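Local coordinates for protein aminotransferase (Neisseria meningitidis Z2491, PDB 3JTX) that probably transfers amino groups between amino acids and 2-oxo acids, using pyridoxal phosphate held as a Schiff base on a lysine, at residues A122-N127 and E164-T169; K170-C175 and Y200-A205; I144-C149 and L359-E364; A103-V108 and E134-L139. One frame throughout, in Å; residues are numbered along the deposited sequence.

Contact 1 of 4, residues A122-N127 and E164-T169; sequences AIVSPN and EVWKRT
At the start of two neighbouring parallel strands of the central aminotransferase sheet, Ala122 meets the turn that carries the chain out of helix 163-167 and into strand 169-175. The backbone N of Ala122 donates to Arg168 O (2.9 Å, 168° at the hydrogen). Its own carbonyl oxygen, Ala122 O, accepts from the N of Lys170 and also takes a CA-H...O contact from Thr169 CA at 3.3 Å; bonded to Arg168 and Lys170, Ala122 makes a parallel bridge with Thr169, their side chains on the same face of the sheet. On that face Ala122 CB packs against Val165 CG1 at 4.1 Å. Strand 122-127 and the strand begun by Thr169 belong to the mixed sheet of the PLP-dependent fold-type I domain, and helix 163-167 leads directly into strand 169-175. Val124 sends CG2 across Thr169 at about a right angle and on to the six-membered ring of Trp166, 4.1 Å from CZ3. Thr169 is held by its hydroxyl: with OG1 anti to its own carbonyl carbon (chi1 -65°), it donates to Val165 O at 2.9 Å, while Arg168 N reaches the same oxygen from the opposite face. Arg168 grips Glu164 side-on, NE to OE2 at 2.9 Å and NH2 to OE1; its guanidinium also bonds Lys120 O through NH1 and forms a salt bridge with Glu143.

Contact 2 of 4, residues K170-C175 and Y200-A205; sequences KLVFVC and YGFIIA
Strands 170-175 and 203-205 run side by side as the two parallel strands of a beta-alpha-beta unit, joined by helix 187-200, in the large sheet of the fold-type I aminotransferase domain. The axes of the two short segments approach to 4.7 Å, with 27° between their directions. Four backbone hydrogen bonds hold the pair, each strand giving and accepting in turn: Ile203 N to Lys170 O, Val172 N to Ile203 O, Ala205 N to Val172 O and Val174 N to Ala205 O, all between 2.9 and 3.0 Å. CA-H...O contacts fill in between them; Leu171 CA, for instance, lies 3.2 Å from Ile203 O. Apolar packing follows the two faces of the sheet. On one are Leu171, Phe173, Ile203 and Ala205; the first three touch helix 100-111, and Ala205 CB meets both Leu171 CD2 and Phe173 CD1 at 4.1 Å. Leu171 CD2 also sits over the centre of the Phe173 ring, within its own strand. The other face carries Val172 and Ile204, and here the aromatic contact belongs to Phe202, just before the strand. Its CG lies between the backbone N and the carbonyl carbon (chi1 52°), a turn that folds the ring back across Val172. Ile204 CG1 lies at the edge of that ring, in its plane, and the ring of Trp166 also meets the Phe202 ring. Val172 CG2 makes a CH-pi contact over the ring, 3.6 Å from the Phe202 centroid and only 13° off its normal.

Contact 3 of 4, residues I144-C149 and L359-E364; sequences IHFANC and LARDTE
The guanidinium of Arg361 lies with one face against the rim of the Phe146 ring: CE2 of Phe146 stands 3.5 Å above its plane, and the two planes are 64° apart, so this is a tilted contact and not a stack. Arg361 NH1 lies near the plane of the ring, at its edge, while Arg361 CB sits over one ring face, 3.9 Å from Phe146 CE2. A bend at chi3 (-76°) turns the end of the arginine across the phenylalanine and on to Ile144, whose CG2 is 3.7 Å from Arg361 NH2. That nitrogen has its charged partner in Glu134, on helix 131-139. The third flat group, the amide of Asn148, meets Thr363 from the opposite direction: ND2 donates to Thr363 OG1 at 2.8 Å (163°), with the hydroxyl in the amide plane. Asn148 OD1 accepts from Asn127 ND2, and Thr363 OG1 has further partners in Gln365 N and Gly366 O, so the amide is tied to the neighbouring strand and the hydroxyl to its own loop. Here an outermost strand of the large PLP-domain sheet is covered by the loop between strands 354-355 and 372-376 of the small three-stranded sheet.

Contact 4 of 4, residues A103-V108 and E134-L139; sequences ALFSFV and EGATLL
Phe105 overlaps Ala136 with the CD1 side of its ring, CD1 lying 3.8 Å from both Ala136 CA and Ala136 CB. With CG anti to the backbone N (chi1 -178°), the ring swings out from helix 103-108 toward its partner although the CB itself does not point there. Its next atom, CE1, meets Leu139 CD1 at 3.9 Å; that methyl lies at the ring's edge, near its plane, and the two side chains cross at about a right angle. Val108, one turn on, points directly across: CG1 is 3.9 Å from Ala136 CB and rests against the backbone at Ala136 O, 3.5 Å away. Ala136 is thus the small residue between Phe105 and Val108, and its CA comes within 5.1 Å of the CA of Phe105, consistent with the close approach of the helices, 8.8 Å between the axes of the short segments at an angle of 25°. Ala136 O is not left to the valine methyl alone, since Gln109 NE2 donates to it and to Phe105 O, linking the two helices by a polar bridge. Around this pair, Val108 and Thr137 both reach Phe173 on strand 169-175 of the large sheet, Leu139 packs on helix 2-8, and the ring of Phe105 meets Tyr270 of the second subunit edge-to-face, so the helix pair lies between the sheet and the dimer partner.

How the contacts relate
Following the chain, contact 4 closes first, pairing helices 100-111 and 131-139 around strand 122-127, which lies between them in sequence. Contact 1 opens on that strand and closes at 164-169, so it crosses contact 4. Contact 2 then opens directly after contact 1 and closes over helix 187-200, in series with both. Contact 3 opens at 144-149, inside the loop of contact 1, and closes only at 359-364; it crosses contact 1 and encloses contact 2. Contacts 1, 2 and 3 all reach the large sheet, contact 4 packs against a face of that sheet, and a salt bridge from the 359-364 loop to helix 131-139 joins contacts 3 and 4, which are in series.

Contact 1 of 4, residues A122-N127 and E164-T169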
loop_
_atom_site.group_PDB
_atom_site.type_symbol
_atom_site.label_atom_id
_atom_site.label_comp_id
_atom_site.label_asym_id
_atom_site.label_seq_id
_atom_site.Cartn_x
_atom_site.Cartn_y
_atom_site.Cartn_z
ATOM N N ALA A 122 10.742 -22.028 2.627
ATOM C CA ALA A 122 10.305 -22.239 1.265
ATOM C C ALA A 122 8.849 -21.801 1.054
ATOM O O ALA A 122 8.006 -21.876 1.964
ATOM C CB ALA A 122 10.465 -23.709 0.886
ATOM N N ILE A 123 8.567 -21.345 -0.153
ATOM C CA ILE A 123 7.186 -21.155 -0.618
ATOM C C ILE A 123 7.036 -21.921 -1.918
ATOM O O ILE A 123 7.983 -21.975 -2.725
ATOM C CB ILE A 123 6.860 -19.661 -0.804
ATOM C CG1 ILE A 123 6.713 -19.012 0.582
ATOM C CG2 ILE A 123 5.615 -19.461 -1.658
ATOM C CD1 ILE A 123 6.390 -17.540 0.551
ATOM N N VAL A 124 5.871 -22.546 -2.116
ATOM C CA VAL A 124 5.607 -23.308 -3.339
ATOM C C VAL A 124 4.595 -22.554 -4.209
ATOM O O VAL A 124 3.577 -22.095 -3.704
ATOM C CB VAL A 124 5.077 -24.725 -3.050
ATOM C CG1 VAL A 124 4.728 -25.430 -4.376
ATOM C CG2 VAL A 124 6.109 -25.558 -2.284
ATOM N N SER A 125 4.901 -22.432 -5.508
ATOM C CA SER A 125 4.092 -21.720 -6.495
ATOM C C SER A 125 3.748 -22.624 -7.665
ATOM O O SER A 125 4.521 -23.514 -7.997
ATOM C CB SER A 125 4.864 -20.500 -7.037
ATOM O OG SER A 125 4.215 -19.911 -8.172
ATOM N N PRO A 126 2.598 -22.384 -8.324
ATOM C CA PRO A 126 2.398 -23.065 -9.596
ATOM C C PRO A 126 3.434 -22.587 -10.615
ATOM O O PRO A 126 4.072 -21.534 -10.413
ATOM C CB PRO A 126 0.988 -22.628 -10.005
ATOM C CG PRO A 126 0.831 -21.298 -9.349
ATOM C CD PRO A 126 1.485 -21.468 -8.024
ATOM N N ASN A 127 3.605 -23.372 -11.679
ATOM C CA ASN A 127 4.512 -23.034 -12.779
ATOM C C ASN A 127 3.881 -23.537 -14.079
ATOM O O ASN A 127 3.729 -24.751 -14.245
ATOM C CB ASN A 127 5.867 -23.671 -12.551
ATOM C CG ASN A 127 6.958 -23.100 -13.440
ATOM O OD1 ASN A 127 6.935 -21.923 -13.821
ATOM N ND2 ASN A 127 7.966 -23.939 -13.738
ATOM N N GLU A 164 11.985 -32.933 1.738
ATOM C CA GLU A 164 12.907 -31.965 2.321
ATOM C C GLU A 164 12.396 -30.528 2.157
ATOM O O GLU A 164 12.402 -29.737 3.107
ATOM C CB GLU A 164 14.297 -32.107 1.676
ATOM C CG GLU A 164 15.428 -31.397 2.436
ATOM C CD GLU A 164 15.542 -29.883 2.140
ATOM O OE1 GLU A 164 15.231 -29.440 1.006
ATOM O OE2 GLU A 164 15.967 -29.135 3.059
ATOM N N VAL A 165 11.948 -30.192 0.957
ATOM C CA VAL A 165 11.347 -28.877 0.726
ATOM C C VAL A 165 10.028 -28.746 1.485
ATOM O O VAL A 165 9.808 -27.744 2.155
ATOM C CB VAL A 165 11.105 -28.629 -0.762
ATOM C CG1 VAL A 165 10.344 -27.306 -0.982
ATOM C CG2 VAL A 165 12.441 -28.635 -1.515
ATOM N N TRP A 166 9.145 -29.745 1.378
ATOM C CA TRP A 166 7.848 -29.661 2.078
ATOM C C TRP A 166 8.025 -29.361 3.558
ATOM O O TRP A 166 7.288 -28.557 4.113
ATOM C CB TRP A 166 6.990 -30.923 1.909
ATOM C CG TRP A 166 6.285 -31.018 0.609
ATOM C CD1 TRP A 166 6.431 -31.999 -0.329
ATOM C CD2 TRP A 166 5.328 -30.088 0.074
ATOM N NE1 TRP A 166 5.633 -31.731 -1.417
ATOM C CE2 TRP A 166 4.938 -30.570 -1.191
ATOM C CE3 TRP A 166 4.758 -28.904 0.549
ATOM C CZ2 TRP A 166 4.014 -29.898 -1.995
ATOM C CZ3 TRP A 166 3.845 -28.232 -0.248
ATOM C CH2 TRP A 166 3.484 -28.729 -1.509
ATOM N N LYS A 167 9.016 -29.987 4.194
ATOM C CA LYS A 167 9.234 -29.780 5.622
ATOM C C LYS A 167 9.596 -28.334 5.981
ATOM O O LYS A 167 9.370 -27.925 7.114
ATOM C CB LYS A 167 10.288 -30.740 6.152
ATOM C CG LYS A 167 9.807 -32.183 6.247
ATOM C CD LYS A 167 10.941 -33.121 6.660
ATOM C CE LYS A 167 10.422 -34.527 6.947
ATOM N NZ LYS A 167 11.488 -35.438 7.448
ATOM N N ARG A 168 10.138 -27.582 5.014
ATOM C CA ARG A 168 10.489 -26.172 5.184
ATOM C C ARG A 168 9.456 -25.210 4.567
ATOM O O ARG A 168 9.704 -24.007 4.530
ATOM C CB ARG A 168 11.833 -25.858 4.491
ATOM C CG ARG A 168 13.004 -26.678 4.925
ATOM C CD ARG A 168 14.327 -26.144 4.347
ATOM N NE ARG A 168 14.557 -26.586 2.971
ATOM C CZ ARG A 168 14.627 -25.795 1.903
ATOM N NH1 ARG A 168 14.478 -24.482 1.999
ATOM N NH2 ARG A 168 14.851 -26.334 0.715
ATOM N N THR A 169 8.346 -25.727 4.038
ATOM C CA THR A 169 7.413 -24.896 3.280
ATOM C C THR A 169 6.435 -24.174 4.197
ATOM O O THR A 169 5.698 -24.806 4.955
ATOM C CB THR A 169 6.653 -25.719 2.222
ATOM O OG1 THR A 169 7.582 -26.188 1.240
ATOM C CG2 THR A 169 5.559 -24.873 1.525
#

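Contact 2 of 4, residues K170-C175 and Y200-A205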
loop_
_atom_site.group_PDB
_atom_site.type_symbol
_atom_site.label_atom_id
_atom_site.label_comp_id
_atom_site.label_asym_id
_atom_site.label_seq_id
_atom_site.Cartn_x
_atom_site.Cartn_y
_atom_site.Cartn_z
ATOM N N LYS A 170 6.405 -22.845 4.101
ATOM C CA LYS A 170 5.588 -22.023 4.988
ATOM C C LYS A 170 4.275 -21.603 4.354
ATOM O O LYS A 170 3.310 -21.286 5.054
ATOM C CB LYS A 170 6.368 -20.763 5.410
ATOM C CG LYS A 170 7.756 -21.040 6.023
ATOM C CD LYS A 170 7.684 -21.873 7.299
ATOM C CE LYS A 170 9.067 -22.325 7.750
ATOM N NZ LYS A 170 9.002 -23.354 8.842
ATOM N N LEU A 171 4.239 -21.570 3.026
ATOM C CA LEU A 171 3.063 -21.105 2.309
ATOM C C LEU A 171 3.047 -21.740 0.927
ATOM O O LEU A 171 4.097 -21.997 0.339
ATOM C CB LEU A 171 3.074 -19.573 2.196
ATOM C CG LEU A 171 1.864 -18.881 1.572
ATOM C CD1 LEU A 171 1.512 -17.589 2.293
ATOM C CD2 LEU A 171 2.100 -18.630 0.069
ATOM N N VAL A 172 1.847 -22.043 0.447
ATOM C CA VAL A 172 1.645 -22.528 -0.903
ATOM C C VAL A 172 0.664 -21.582 -1.575
ATOM O O VAL A 172 -0.362 -21.239 -0.984
ATOM C CB VAL A 172 1.080 -23.959 -0.845
ATOM C CG1 VAL A 172 0.513 -24.386 -2.157
ATOM C CG2 VAL A 172 2.174 -24.939 -0.352
ATOM N N PHE A 173 0.972 -21.137 -2.792
ATOM C CA PHE A 173 0.015 -20.352 -3.597
ATOM C C PHE A 173 -0.834 -21.267 -4.485
ATOM O O PHE A 173 -0.314 -22.221 -5.072
ATOM C CB PHE A 173 0.735 -19.405 -4.548
ATOM C CG PHE A 173 1.409 -18.256 -3.883
ATOM C CD1 PHE A 173 0.664 -17.230 -3.341
ATOM C CD2 PHE A 173 2.792 -18.189 -3.831
ATOM C CE1 PHE A 173 1.289 -16.145 -2.737
ATOM C CE2 PHE A 173 3.424 -17.097 -3.237
ATOM C CZ PHE A 173 2.662 -16.085 -2.696
ATOM N N VAL A 174 -2.121 -20.965 -4.581
ATOM C CA VAL A 174 -3.001 -21.506 -5.622
ATOM C C VAL A 174 -3.575 -20.330 -6.419
ATOM O O VAL A 174 -3.934 -19.308 -5.852
ATOM C CB VAL A 174 -4.146 -22.359 -5.019
ATOM C CG1 VAL A 174 -5.178 -22.757 -6.108
ATOM C CG2 VAL A 174 -3.592 -23.578 -4.317
ATOM N N CYS A 175 -3.600 -20.439 -7.742
ATOM C CA CYS A 175 -4.196 -19.402 -8.576
ATOM C C CYS A 175 -5.337 -20.059 -9.338
ATOM O O CYS A 175 -5.098 -20.885 -10.226
ATOM C CB CYS A 175 -3.165 -18.796 -9.527
ATOM S SG CYS A 175 -3.790 -17.394 -10.495
ATOM N N TYR A 200 2.088 -31.173 6.557
ATOM C CA TYR A 200 3.247 -30.264 6.659
ATOM C C TYR A 200 2.978 -28.905 7.303
ATOM O O TYR A 200 3.926 -28.227 7.684
ATOM C CB TYR A 200 3.862 -30.039 5.279
ATOM C CG TYR A 200 4.452 -31.280 4.679
ATOM C CD1 TYR A 200 5.532 -31.915 5.285
ATOM C CD2 TYR A 200 3.947 -31.816 3.506
ATOM C CE1 TYR A 200 6.081 -33.046 4.747
ATOM C CE2 TYR A 200 4.501 -32.958 2.943
ATOM C CZ TYR A 200 5.570 -33.569 3.579
ATOM O OH TYR A 200 6.138 -34.704 3.059
ATOM N N GLY A 201 1.718 -28.486 7.403
ATOM C CA GLY A 201 1.363 -27.302 8.195
ATOM C C GLY A 201 1.549 -25.911 7.590
ATOM O O GLY A 201 1.479 -24.910 8.316
ATOM N N PHE A 202 1.764 -25.824 6.279
ATOM C CA PHE A 202 1.879 -24.530 5.600
ATOM C C PHE A 202 0.513 -23.818 5.526
ATOM O O PHE A 202 -0.527 -24.434 5.716
ATOM C CB PHE A 202 2.427 -24.690 4.175
ATOM C CG PHE A 202 1.682 -25.704 3.345
ATOM C CD1 PHE A 202 0.477 -25.380 2.742
ATOM C CD2 PHE A 202 2.201 -26.985 3.152
ATOM C CE1 PHE A 202 -0.207 -26.322 1.970
ATOM C CE2 PHE A 202 1.527 -27.924 2.389
ATOM C CZ PHE A 202 0.315 -27.588 1.797
ATOM N N ILE A 203 0.560 -22.523 5.221
ATOM C CA ILE A 203 -0.610 -21.698 4.991
ATOM C C ILE A 203 -0.928 -21.795 3.519
ATOM O O ILE A 203 -0.014 -21.880 2.704
ATOM C CB ILE A 203 -0.299 -20.223 5.361
ATOM C CG1 ILE A 203 -0.123 -20.105 6.871
ATOM C CG2 ILE A 203 -1.381 -19.269 4.867
ATOM C CD1 ILE A 203 0.639 -18.848 7.300
ATOM N N ILE A 204 -2.209 -21.814 3.169
ATOM C CA ILE A 204 -2.621 -21.758 1.753
ATOM C C ILE A 204 -3.136 -20.365 1.415
ATOM O O ILE A 204 -4.008 -19.838 2.119
ATOM C CB ILE A 204 -3.735 -22.795 1.441
ATOM C CG1 ILE A 204 -3.178 -24.214 1.582
ATOM C CG2 ILE A 204 -4.296 -22.576 0.023
ATOM C CD1 ILE A 204 -4.268 -25.309 1.643
ATOM N N ALA A 205 -2.566 -19.760 0.369
ATOM C CA ALA A 205 -3.004 -18.476 -0.140
ATOM C C ALA A 205 -3.565 -18.708 -1.545
ATOM O O ALA A 205 -2.830 -19.123 -2.462
ATOM C CB ALA A 205 -1.825 -17.452 -0.151
#

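Contact 3 of 4, residues I144-C149 and L359-E364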
loop_
_atom_site.group_PDB
_atom_site.type_symbol
_atom_site.label_atom_id
_atom_site.label_comp_id
_atom_site.label_asym_id
_atom_site.label_seq_id
_atom_site.Cartn_x
_atom_site.Cartn_y
_atom_site.Cartn_z
ATOM N N ILE A 144 11.884 -19.907 -3.513
ATOM C CA ILE A 144 10.694 -20.256 -4.295
ATOM C C ILE A 144 10.864 -21.612 -4.982
ATOM O O ILE A 144 11.914 -21.898 -5.568
ATOM C CB ILE A 144 10.280 -19.156 -5.308
ATOM C CG1 ILE A 144 8.935 -19.539 -5.954
ATOM C CG2 ILE A 144 11.382 -18.923 -6.368
ATOM C CD1 ILE A 144 8.056 -18.381 -6.344
ATOM N N HIS A 145 9.835 -22.454 -4.863
ATOM C CA HIS A 145 9.823 -23.770 -5.452
ATOM C C HIS A 145 8.572 -23.917 -6.297
ATOM O O HIS A 145 7.550 -23.304 -6.003
ATOM C CB HIS A 145 9.913 -24.838 -4.367
ATOM C CG HIS A 145 11.243 -24.872 -3.680
ATOM N ND1 HIS A 145 12.230 -25.773 -4.016
ATOM C CD2 HIS A 145 11.761 -24.096 -2.700
ATOM C CE1 HIS A 145 13.292 -25.565 -3.258
ATOM N NE2 HIS A 145 13.034 -24.553 -2.451
ATOM N N PHE A 146 8.666 -24.701 -7.367
ATOM C CA PHE A 146 7.648 -24.713 -8.415
ATOM C C PHE A 146 6.983 -26.071 -8.596
ATOM O O PHE A 146 7.657 -27.084 -8.749
ATOM C CB PHE A 146 8.270 -24.216 -9.732
ATOM C CG PHE A 146 8.660 -22.761 -9.695
ATOM C CD1 PHE A 146 7.689 -21.770 -9.736
ATOM C CD2 PHE A 146 9.990 -22.383 -9.615
ATOM C CE1 PHE A 146 8.039 -20.428 -9.685
ATOM C CE2 PHE A 146 10.347 -21.049 -9.560
ATOM C CZ PHE A 146 9.375 -20.064 -9.612
ATOM N N ALA A 147 5.649 -26.080 -8.532
ATOM C CA ALA A 147 4.831 -27.241 -8.867
ATOM C C ALA A 147 4.306 -27.042 -10.294
ATOM O O ALA A 147 3.434 -26.194 -10.523
ATOM C CB ALA A 147 3.673 -27.396 -7.886
ATOM N N ASN A 148 4.844 -27.808 -11.244
ATOM C CA ASN A 148 4.510 -27.651 -12.665
ATOM C C ASN A 148 3.077 -28.028 -12.979
ATOM O O ASN A 148 2.509 -28.929 -12.348
ATOM C CB ASN A 148 5.447 -28.471 -13.561
ATOM C CG ASN A 148 6.846 -27.907 -13.618
ATOM O OD1 ASN A 148 7.120 -26.785 -13.180
ATOM N ND2 ASN A 148 7.762 -28.708 -14.139
ATOM N N CYS A 149 2.512 -27.328 -13.964
ATOM C CA CYS A 149 1.117 -27.480 -14.371
ATOM C C CYS A 149 1.017 -27.946 -15.832
ATOM O O CYS A 149 0.828 -27.132 -16.738
ATOM C CB CYS A 149 0.410 -26.142 -14.197
ATOM S SG CYS A 149 0.430 -25.572 -12.499
ATOM N N LEU A 359 6.275 -16.795 -18.803
ATOM C CA LEU A 359 5.470 -16.884 -17.577
ATOM C C LEU A 359 5.915 -18.026 -16.662
ATOM O O LEU A 359 5.247 -18.327 -15.658
ATOM C CB LEU A 359 3.980 -17.092 -17.937
ATOM C CG LEU A 359 3.333 -15.992 -18.782
ATOM C CD1 LEU A 359 1.887 -16.350 -19.152
ATOM C CD2 LEU A 359 3.381 -14.694 -17.998
ATOM N N ALA A 360 7.029 -18.673 -17.016
ATOM C CA ALA A 360 7.455 -19.881 -16.333
ATOM C C ALA A 360 8.957 -19.901 -16.069
ATOM O O ALA A 360 9.737 -19.207 -16.732
ATOM C CB ALA A 360 7.062 -21.090 -17.152
ATOM N N ARG A 361 9.339 -20.699 -15.075
ATOM C CA ARG A 361 10.724 -21.062 -14.857
ATOM C C ARG A 361 11.009 -22.511 -15.272
ATOM O O ARG A 361 10.164 -23.387 -15.187
ATOM C CB ARG A 361 11.124 -20.867 -13.393
ATOM C CG ARG A 361 12.620 -20.658 -13.297
ATOM C CD ARG A 361 13.124 -20.546 -11.949
ATOM N NE ARG A 361 12.862 -19.257 -11.314
ATOM C CZ ARG A 361 13.299 -18.973 -10.093
ATOM N NH1 ARG A 361 14.007 -19.885 -9.429
ATOM N NH2 ARG A 361 13.033 -17.805 -9.531
ATOM N N ASP A 362 12.225 -22.712 -15.755
ATOM C CA ASP A 362 12.724 -24.064 -16.062
ATOM C C ASP A 362 12.939 -24.941 -14.806
ATOM O O ASP A 362 13.364 -24.491 -13.749
ATOM C CB ASP A 362 13.998 -23.989 -16.910
ATOM C CG ASP A 362 13.906 -24.826 -18.172
ATOM O OD1 ASP A 362 13.685 -26.059 -18.084
ATOM O OD2 ASP A 362 14.045 -24.237 -19.260
ATOM N N THR A 363 12.592 -26.228 -14.935
ATOM C CA THR A 363 12.713 -27.177 -13.827
ATOM C C THR A 363 13.335 -28.495 -14.286
ATOM O O THR A 363 13.570 -28.698 -15.481
ATOM C CB THR A 363 11.332 -27.507 -13.190
ATOM O OG1 THR A 363 10.572 -28.360 -14.074
ATOM C CG2 THR A 363 10.545 -26.217 -12.882
ATOM N N GLU A 364 13.566 -29.402 -13.336
ATOM C CA GLU A 364 14.014 -30.754 -13.664
ATOM C C GLU A 364 13.041 -31.457 -14.626
ATOM O O GLU A 364 13.400 -32.463 -15.233
ATOM C CB GLU A 364 14.220 -31.596 -12.396
#

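Contact 4 of 4, residues A103-V108 and E134-L139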
loop_
_atom_site.group_PDB
_atom_site.type_symbol
_atom_site.label_atom_id
_atom_site.label_comp_id
_atom_site.label_asym_id
_atom_site.label_seq_id
_atom_site.Cartn_x
_atom_site.Cartn_y
_atom_site.Cartn_z
ATOM N N ALA A 103 -1.595 -6.938 -0.956
ATOM C CA ALA A 103 -2.060 -7.907 0.026
ATOM C C ALA A 103 -1.234 -9.187 -0.029
ATOM O O ALA A 103 -0.761 -9.661 0.986
ATOM C CB ALA A 103 -3.548 -8.224 -0.224
ATOM N N LEU A 104 -1.039 -9.719 -1.233
ATOM C CA LEU A 104 -0.261 -10.938 -1.410
ATOM C C LEU A 104 1.193 -10.686 -1.004
ATOM O O LEU A 104 1.805 -11.503 -0.303
ATOM C CB LEU A 104 -0.308 -11.391 -2.877
ATOM C CG LEU A 104 -1.615 -11.969 -3.406
ATOM C CD1 LEU A 104 -1.700 -11.831 -4.940
ATOM C CD2 LEU A 104 -1.798 -13.437 -2.968
ATOM N N PHE A 105 1.742 -9.553 -1.445
ATOM C CA PHE A 105 3.130 -9.210 -1.133
ATOM C C PHE A 105 3.359 -9.078 0.368
ATOM O O PHE A 105 4.263 -9.708 0.937
ATOM C CB PHE A 105 3.554 -7.912 -1.839
ATOM C CG PHE A 105 4.999 -7.546 -1.575
ATOM C CD1 PHE A 105 6.005 -8.041 -2.383
ATOM C CD2 PHE A 105 5.345 -6.742 -0.498
ATOM C CE1 PHE A 105 7.359 -7.737 -2.132
ATOM C CE2 PHE A 105 6.698 -6.416 -0.239
ATOM C CZ PHE A 105 7.699 -6.935 -1.056
ATOM N N SER A 106 2.542 -8.253 1.024
ATOM C CA SER A 106 2.715 -8.027 2.452
ATOM C C SER A 106 2.451 -9.289 3.279
ATOM O O SER A 106 3.180 -9.558 4.240
ATOM C CB SER A 106 1.850 -6.862 2.944
ATOM O OG SER A 106 0.487 -7.069 2.665
ATOM N N PHE A 107 1.449 -10.085 2.910
ATOM C CA PHE A 107 1.202 -11.301 3.661
ATOM C C PHE A 107 2.421 -12.231 3.634
ATOM O O PHE A 107 2.849 -12.748 4.662
ATOM C CB PHE A 107 -0.068 -12.043 3.217
ATOM C CG PHE A 107 -0.409 -13.168 4.140
ATOM C CD1 PHE A 107 -0.876 -12.899 5.424
ATOM C CD2 PHE A 107 -0.180 -14.486 3.777
ATOM C CE1 PHE A 107 -1.124 -13.917 6.330
ATOM C CE2 PHE A 107 -0.437 -15.523 4.684
ATOM C CZ PHE A 107 -0.902 -15.244 5.946
ATOM N N VAL A 108 3.005 -12.395 2.458
ATOM C CA VAL A 108 4.218 -13.199 2.308
ATOM C C VAL A 108 5.356 -12.675 3.197
ATOM O O VAL A 108 6.026 -13.465 3.898
ATOM C CB VAL A 108 4.646 -13.275 0.829
ATOM C CG1 VAL A 108 6.058 -13.880 0.681
ATOM C CG2 VAL A 108 3.614 -14.079 0.053
ATOM N N GLU A 134 6.729 -14.940 -7.137
ATOM C CA GLU A 134 8.184 -15.039 -7.145
ATOM C C GLU A 134 8.830 -13.849 -6.436
ATOM O O GLU A 134 9.678 -14.017 -5.569
ATOM C CB GLU A 134 8.689 -15.106 -8.580
ATOM C CG GLU A 134 10.206 -15.149 -8.668
ATOM C CD GLU A 134 10.725 -14.934 -10.085
ATOM O OE1 GLU A 134 10.222 -14.045 -10.821
ATOM O OE2 GLU A 134 11.669 -15.653 -10.436
ATOM N N GLY A 135 8.432 -12.638 -6.814
ATOM C CA GLY A 135 9.016 -11.444 -6.216
ATOM C C GLY A 135 8.823 -11.366 -4.714
ATOM O O GLY A 135 9.750 -11.032 -3.978
ATOM N N ALA A 136 7.610 -11.659 -4.259
ATOM C CA ALA A 136 7.267 -11.550 -2.841
ATOM C C ALA A 136 8.113 -12.512 -2.020
ATOM O O ALA A 136 8.651 -12.152 -0.970
ATOM C CB ALA A 136 5.754 -11.832 -2.634
ATOM N N THR A 137 8.238 -13.743 -2.520
ATOM C CA THR A 137 9.019 -14.772 -1.863
ATOM C C THR A 137 10.487 -14.377 -1.768
ATOM O O THR A 137 11.050 -14.378 -0.675
ATOM C CB THR A 137 8.856 -16.123 -2.590
ATOM O OG1 THR A 137 7.464 -16.499 -2.564
ATOM C CG2 THR A 137 9.739 -17.213 -1.930
ATOM N N LEU A 138 11.085 -13.997 -2.899
ATOM C CA LEU A 138 12.524 -13.682 -2.942
ATOM C C LEU A 138 12.844 -12.418 -2.139
ATOM O O LEU A 138 13.792 -12.404 -1.349
ATOM C CB LEU A 138 13.024 -13.588 -4.394
ATOM C CG LEU A 138 13.016 -14.921 -5.172
ATOM C CD1 LEU A 138 13.515 -14.764 -6.611
ATOM C CD2 LEU A 138 13.818 -16.022 -4.451
ATOM N N LEU A 139 12.040 -11.372 -2.299
ATOM C CA LEU A 139 12.250 -10.161 -1.505
ATOM C C LEU A 139 12.025 -10.405 -0.011
ATOM O O LEU A 139 12.637 -9.731 0.802
ATOM C CB LEU A 139 11.406 -8.987 -2.002
ATOM C CG LEU A 139 11.859 -8.443 -3.359
ATOM C CD1 LEU A 139 10.739 -7.626 -4.004
ATOM C CD2 LEU A 139 13.161 -7.626 -3.215
#